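Local coordinates for protein putative O-acetylhomoserine (Thiol)-lyase (Campylobacter jejuni, PDB 4OC9) that probably uses pyridoxal 5'-phosphate to make homocysteine from O-acetylhomoserine and sulfide, at residues 76-84 with 263-274. Sequence-based numbering, arbitrary orientation.
Sequences AFGIPVASG and IITWLRDLGASL
I79 lays its CD1 methyl over the CG1 methylene of I263, 3.6 Å away, and the two side chains meet at a slant. With I79 CG1 beside the backbone N (chi1 -71°), CG2 lies opposite that N, where it meets CD1 of L267 at 4.0 Å. The leucine's second methyl, CD2, reaches V81 CG1, so one helical residue spans two strand positions. Strand 77-81 and helix 263-270 run nearly parallel, 9° apart, with axes separated by 11.0 Å; the apolar side chains bridge that distance.

Beyond the helix, G271 takes positive phi and A272 centres an inverse gamma turn, bringing the chain back to the strand end. There A82 N donates to A272 O at 2.8 Å, the donor nitrogen standing above the carbonyl plane, 46° out of it, and not on a lone pair. A water adds a second polar link, donating to P80 O (3.1 Å) and accepting from L274 N (2.7 Å). L274, its CG anti to the backbone N, sets CD2 on P80 CB at 3.6 Å and CD1 near V81 O.

S83 then N-caps helix 84-93 by bonding A86 N, while G84 N binds the phosphate of the cofactor-bearing residue 206. The contact thus packs a helix and its exit turn against the strand that is outermost, within this chain, of the seven-stranded sheet, directly before the phosphate-binding helix start characteristic of fold-type I PLP enzymes.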
ATOM      1  N   ALA D  76       3.738  24.690  16.105  1.00 17.58           N
ATOM      2  CA  ALA D  76       4.763  23.931  16.851  1.00 15.75           C
ATOM      3  C   ALA D  76       4.765  22.423  16.700  1.00 13.71           C
ATOM      4  O   ALA D  76       5.830  21.816  16.525  1.00 14.92           O
ATOM      5  CB  ALA D  76       4.638  24.244  18.351  1.00 14.66           C
ATOM      6  N   PHE D  77       3.597  21.821  16.792  1.00 12.35           N
ATOM      7  CA  PHE D  77       3.513  20.372  16.710  1.00 14.24           C
ATOM      8  C   PHE D  77       2.173  19.958  16.053  1.00 14.31           C
ATOM      9  O   PHE D  77       1.146  20.628  16.192  1.00 12.82           O
ATOM     10  CB  PHE D  77       3.658  19.796  18.135  1.00 14.60           C
ATOM     11  CG  PHE D  77       4.021  18.332  18.176  1.00 15.02           C
ATOM     12  CD1 PHE D  77       5.334  17.947  18.162  1.00 15.24           C
ATOM     13  CD2 PHE D  77       3.042  17.343  18.244  1.00 16.09           C
ATOM     14  CE1 PHE D  77       5.698  16.597  18.155  1.00 15.50           C
ATOM     15  CE2 PHE D  77       3.389  16.011  18.232  1.00 16.34           C
ATOM     16  CZ  PHE D  77       4.724  15.630  18.205  1.00 15.72           C
ATOM     17  N   GLY D  78       2.209  18.857  15.312  1.00 14.31           N
ATOM     18  CA  GLY D  78       1.020  18.382  14.635  1.00 14.23           C
ATOM     19  C   GLY D  78       0.825  16.911  14.832  1.00 14.03           C
ATOM     20  O   GLY D  78       1.776  16.152  14.929  1.00 14.15           O
ATOM     21  N   ILE D  79      -0.433  16.522  14.901  1.00 15.72           N
ATOM     22  CA  ILE D  79      -0.822  15.135  15.119  1.00 16.95           C
ATOM     23  C   ILE D  79      -1.858  14.618  14.154  1.00 15.35           C
ATOM     24  O   ILE D  79      -2.996  15.061  14.172  1.00 14.97           O
ATOM     25  CB  ILE D  79      -1.401  14.952  16.538  1.00 19.66           C
ATOM     26  CG1 ILE D  79      -0.263  15.084  17.551  1.00 20.21           C
ATOM     27  CG2 ILE D  79      -1.996  13.555  16.702  1.00 19.57           C
ATOM     28  CD1 ILE D  79      -0.701  15.043  18.979  1.00 20.98           C
ATOM     29  N   PRO D  80      -1.450  13.677  13.308  1.00 15.16           N
ATOM     30  CA  PRO D  80      -2.381  13.108  12.363  1.00 13.55           C
ATOM     31  C   PRO D  80      -3.238  12.057  13.009  1.00 11.60           C
ATOM     32  O   PRO D  80      -2.772  11.298  13.848  1.00 10.88           O
ATOM     33  CB  PRO D  80      -1.465  12.483  11.302  1.00 13.31           C
ATOM     34  CG  PRO D  80      -0.172  13.200  11.460  1.00 13.65           C
ATOM     35  CD  PRO D  80      -0.060  13.334  12.946  1.00 14.72           C
ATOM     36  N   VAL D  81      -4.473  12.023  12.556  1.00 10.28           N
ATOM     37  CA  VAL D  81      -5.464  11.107  13.034  1.00 10.71           C
ATOM     38  C   VAL D  81      -6.219  10.487  11.864  1.00 10.85           C
ATOM     39  O   VAL D  81      -6.020  10.882  10.725  1.00 11.81           O
ATOM     40  CB  VAL D  81      -6.388  11.772  14.060  1.00 11.11           C
ATOM     41  CG1 VAL D  81      -5.586  12.125  15.281  1.00 11.50           C
ATOM     42  CG2 VAL D  81      -7.036  12.997  13.497  1.00 10.64           C
ATOM     43  N   ALA D  82      -7.086   9.510  12.145  1.00 11.24           N
ATOM     44  CA  ALA D  82      -7.809   8.781  11.071  1.00 10.49           C
ATOM     45  C   ALA D  82      -8.655   9.570  10.092  1.00  9.28           C
ATOM     46  O   ALA D  82      -8.906   9.110   9.002  1.00  8.63           O
ATOM     47  CB  ALA D  82      -8.638   7.672  11.673  1.00 10.33           C
ATOM     48  N   SER D  83      -9.163  10.711  10.525  1.00  9.28           N
ATOM     49  CA  SER D  83      -9.987  11.521   9.653  1.00  8.91           C
ATOM     50  C   SER D  83     -10.145  12.908  10.188  1.00  8.30           C
ATOM     51  O   SER D  83      -9.798  13.191  11.307  1.00  7.70           O
ATOM     52  CB  SER D  83     -11.379  10.933   9.539  1.00  8.96           C
ATOM     53  OG  SER D  83     -12.063  11.014  10.771  1.00  8.44           O
ATOM     54  N   GLY D  84     -10.642  13.784   9.316  1.00  9.76           N
ATOM     55  CA  GLY D  84     -10.889  15.192   9.640  1.00 10.33           C
ATOM     56  C   GLY D  84     -11.897  15.284  10.790  1.00 11.76           C
ATOM     57  O   GLY D  84     -11.745  16.089  11.686  1.00 11.53           O
ATOM     58  N   ILE D 263      -2.226  12.462  22.384  1.00 14.55           N
ATOM     59  CA  ILE D 263      -1.573  11.194  22.230  1.00 15.24           C
ATOM     60  C   ILE D 263      -1.784  10.208  23.370  1.00 17.31           C
ATOM     61  O   ILE D 263      -2.303   9.087  23.157  1.00 20.10           O
ATOM     62  CB  ILE D 263      -0.058  11.355  22.064  1.00 14.20           C
ATOM     63  CG1 ILE D 263       0.255  12.113  20.776  1.00 13.40           C
ATOM     64  CG2 ILE D 263       0.592   9.984  22.012  1.00 15.02           C
ATOM     65  CD1 ILE D 263       1.723  12.396  20.552  1.00 13.05           C
ATOM     66  N   ILE D 264      -1.372  10.605  24.566  1.00 16.66           N
ATOM     67  CA  ILE D 264      -1.469   9.713  25.733  1.00 15.38           C
ATOM     68  C   ILE D 264      -2.892   9.406  26.208  1.00 15.48           C
ATOM     69  O   ILE D 264      -3.101   8.445  26.955  1.00 12.72           O
ATOM     70  CB  ILE D 264      -0.623  10.213  26.914  1.00 15.42           C
ATOM     71  CG1 ILE D 264      -1.220  11.473  27.550  1.00 16.57           C
ATOM     72  CG2 ILE D 264       0.812  10.389  26.458  1.00 15.29           C
ATOM     73  CD1 ILE D 264      -0.469  11.941  28.782  1.00 16.21           C
ATOM     74  N   THR D 265      -3.855  10.211  25.775  1.00 14.66           N
ATOM     75  CA  THR D 265      -5.215   9.966  26.186  1.00 16.30           C
ATOM     76  C   THR D 265      -6.191   9.646  25.046  1.00 16.65           C
ATOM     77  O   THR D 265      -6.678   8.522  24.970  1.00 19.88           O
ATOM     78  CB  THR D 265      -5.774  11.145  27.005  1.00 16.16           C
ATOM     79  OG1 THR D 265      -4.921  11.409  28.123  1.00 16.77           O
ATOM     80  CG2 THR D 265      -7.171  10.833  27.492  1.00 16.97           C
ATOM     81  N   TRP D 266      -6.395  10.577  24.112  1.00 16.95           N
ATOM     82  CA  TRP D 266      -7.353  10.343  23.034  1.00 14.84           C
ATOM     83  C   TRP D 266      -6.941   9.284  21.994  1.00 14.09           C
ATOM     84  O   TRP D 266      -7.773   8.467  21.586  1.00 12.87           O
ATOM     85  CB  TRP D 266      -7.760  11.646  22.422  1.00 16.18           C
ATOM     86  CG  TRP D 266      -8.170  12.651  23.495  1.00 18.09           C
ATOM     87  CD1 TRP D 266      -7.556  13.832  23.778  1.00 18.05           C
ATOM     88  CD2 TRP D 266      -9.174  12.483  24.496  1.00 16.91           C
ATOM     89  NE1 TRP D 266      -8.175  14.449  24.810  1.00 18.75           N
ATOM     90  CE2 TRP D 266      -9.165  13.639  25.286  1.00 18.80           C
ATOM     91  CE3 TRP D 266     -10.121  11.487  24.770  1.00 18.72           C
ATOM     92  CZ2 TRP D 266     -10.062  13.836  26.366  1.00 18.36           C
ATOM     93  CZ3 TRP D 266     -11.015  11.684  25.832  1.00 19.18           C
ATOM     94  CH2 TRP D 266     -10.980  12.856  26.610  1.00 18.06           C
ATOM     95  N   LEU D 267      -5.702   9.307  21.532  1.00 12.77           N
ATOM     96  CA  LEU D 267      -5.273   8.277  20.596  1.00 13.19           C
ATOM     97  C   LEU D 267      -5.144   6.958  21.349  1.00 14.34           C
ATOM     98  O   LEU D 267      -5.657   5.947  20.909  1.00 12.05           O
ATOM     99  CB  LEU D 267      -3.940   8.588  19.895  1.00 12.51           C
ATOM    100  CG  LEU D 267      -3.985   9.535  18.717  1.00 11.63           C
ATOM    101  CD1 LEU D 267      -2.602   9.961  18.257  1.00 12.07           C
ATOM    102  CD2 LEU D 267      -4.745   8.844  17.586  1.00 11.26           C
ATOM    103  N   ARG D 268      -4.491   6.999  22.497  1.00 16.17           N
ATOM    104  CA  ARG D 268      -4.296   5.788  23.254  1.00 18.81           C
ATOM    105  C   ARG D 268      -5.550   5.070  23.659  1.00 18.51           C
ATOM    106  O   ARG D 268      -5.628   3.859  23.545  1.00 17.84           O
ATOM    107  CB  ARG D 268      -3.467   6.063  24.497  1.00 24.70           C
ATOM    108  CG  ARG D 268      -3.097   4.795  25.235  1.00 29.74           C
ATOM    109  CD  ARG D 268      -2.094   5.058  26.345  1.00 40.20           C
ATOM    110  NE  ARG D 268      -1.530   3.798  26.869  1.00 48.37           N
ATOM    111  CZ  ARG D 268      -0.584   3.703  27.809  1.00 49.92           C
ATOM    112  NH1 ARG D 268      -0.063   4.787  28.378  1.00 54.42           N
ATOM    113  NH2 ARG D 268      -0.152   2.510  28.186  1.00 50.29           N
ATOM    114  N   ASP D 269      -6.551   5.811  24.106  1.00 18.91           N
ATOM    115  CA  ASP D 269      -7.795   5.174  24.563  1.00 19.61           C
ATOM    116  C   ASP D 269      -8.955   5.122  23.553  1.00 16.18           C
ATOM    117  O   ASP D 269      -9.771   4.226  23.627  1.00 13.00           O
ATOM    118  CB  ASP D 269      -8.259   5.857  25.869  1.00 22.37           C
ATOM    119  CG  ASP D 269      -7.183   5.835  26.987  1.00 23.82           C
ATOM    120  OD1 ASP D 269      -6.159   5.129  26.864  1.00 27.13           O
ATOM    121  OD2 ASP D 269      -7.374   6.550  28.005  1.00 28.36           O
ATOM    122  N   LEU D 270      -9.083   6.124  22.692  1.00 14.73           N
ATOM    123  CA  LEU D 270     -10.184   6.150  21.695  1.00 15.11           C
ATOM    124  C   LEU D 270      -9.745   5.545  20.365  1.00 14.82           C
ATOM    125  O   LEU D 270     -10.577   5.049  19.593  1.00 14.80           O
ATOM    126  CB  LEU D 270     -10.804   7.530  21.541  1.00 15.80           C
ATOM    127  CG  LEU D 270     -11.790   8.081  22.602  1.00 17.89           C
ATOM    128  CD1 LEU D 270     -11.342   7.731  23.993  1.00 17.73           C
ATOM    129  CD2 LEU D 270     -12.170   9.575  22.548  1.00 18.53           C
ATOM    130  N   GLY D 271      -8.443   5.605  20.098  1.00 13.11           N
ATOM    131  CA  GLY D 271      -7.865   4.988  18.915  1.00 11.90           C
ATOM    132  C   GLY D 271      -8.197   5.302  17.485  1.00 10.72           C
ATOM    133  O   GLY D 271      -8.289   4.377  16.672  1.00  9.79           O
ATOM    134  N   ALA D 272      -8.376   6.574  17.179  1.00 11.33           N
ATOM    135  CA  ALA D 272      -8.682   7.014  15.821  1.00 12.23           C
ATOM    136  C   ALA D 272      -7.339   7.289  15.141  1.00 12.49           C
ATOM    137  O   ALA D 272      -7.028   8.383  14.699  1.00 13.02           O
ATOM    138  CB  ALA D 272      -9.545   8.242  15.832  1.00 13.09           C
ATOM    139  N   SER D 273      -6.567   6.237  15.054  1.00 13.08           N
ATOM    140  CA  SER D 273      -5.243   6.266  14.498  1.00 15.63           C
ATOM    141  C   SER D 273      -5.177   6.255  12.972  1.00 12.93           C
ATOM    142  O   SER D 273      -5.962   5.618  12.255  1.00 12.49           O
ATOM    143  CB  SER D 273      -4.443   5.176  15.238  1.00 19.34           C
ATOM    144  OG  SER D 273      -3.081   5.048  14.884  1.00 27.88           O
ATOM    145  N   LEU D 274      -4.249   7.040  12.475  1.00 12.32           N
ATOM    146  CA  LEU D 274      -4.059   7.142  11.047  1.00 11.94           C
ATOM    147  C   LEU D 274      -3.139   6.013  10.570  1.00 11.15           C
ATOM    148  O   LEU D 274      -1.983   5.929  10.988  1.00 11.59           O
ATOM    149  CB  LEU D 274      -3.439   8.499  10.672  1.00 12.49           C
ATOM    150  CG  LEU D 274      -3.236   8.729   9.158  1.00 13.00           C
ATOM    151  CD1 LEU D 274      -4.565   8.716   8.409  1.00 13.55           C
ATOM    152  CD2 LEU D 274      -2.529  10.047   8.880  1.00 13.49           C
TER
HETATM  153  O   HOH W   1      -2.775   8.291  14.376  1.00  8.29           O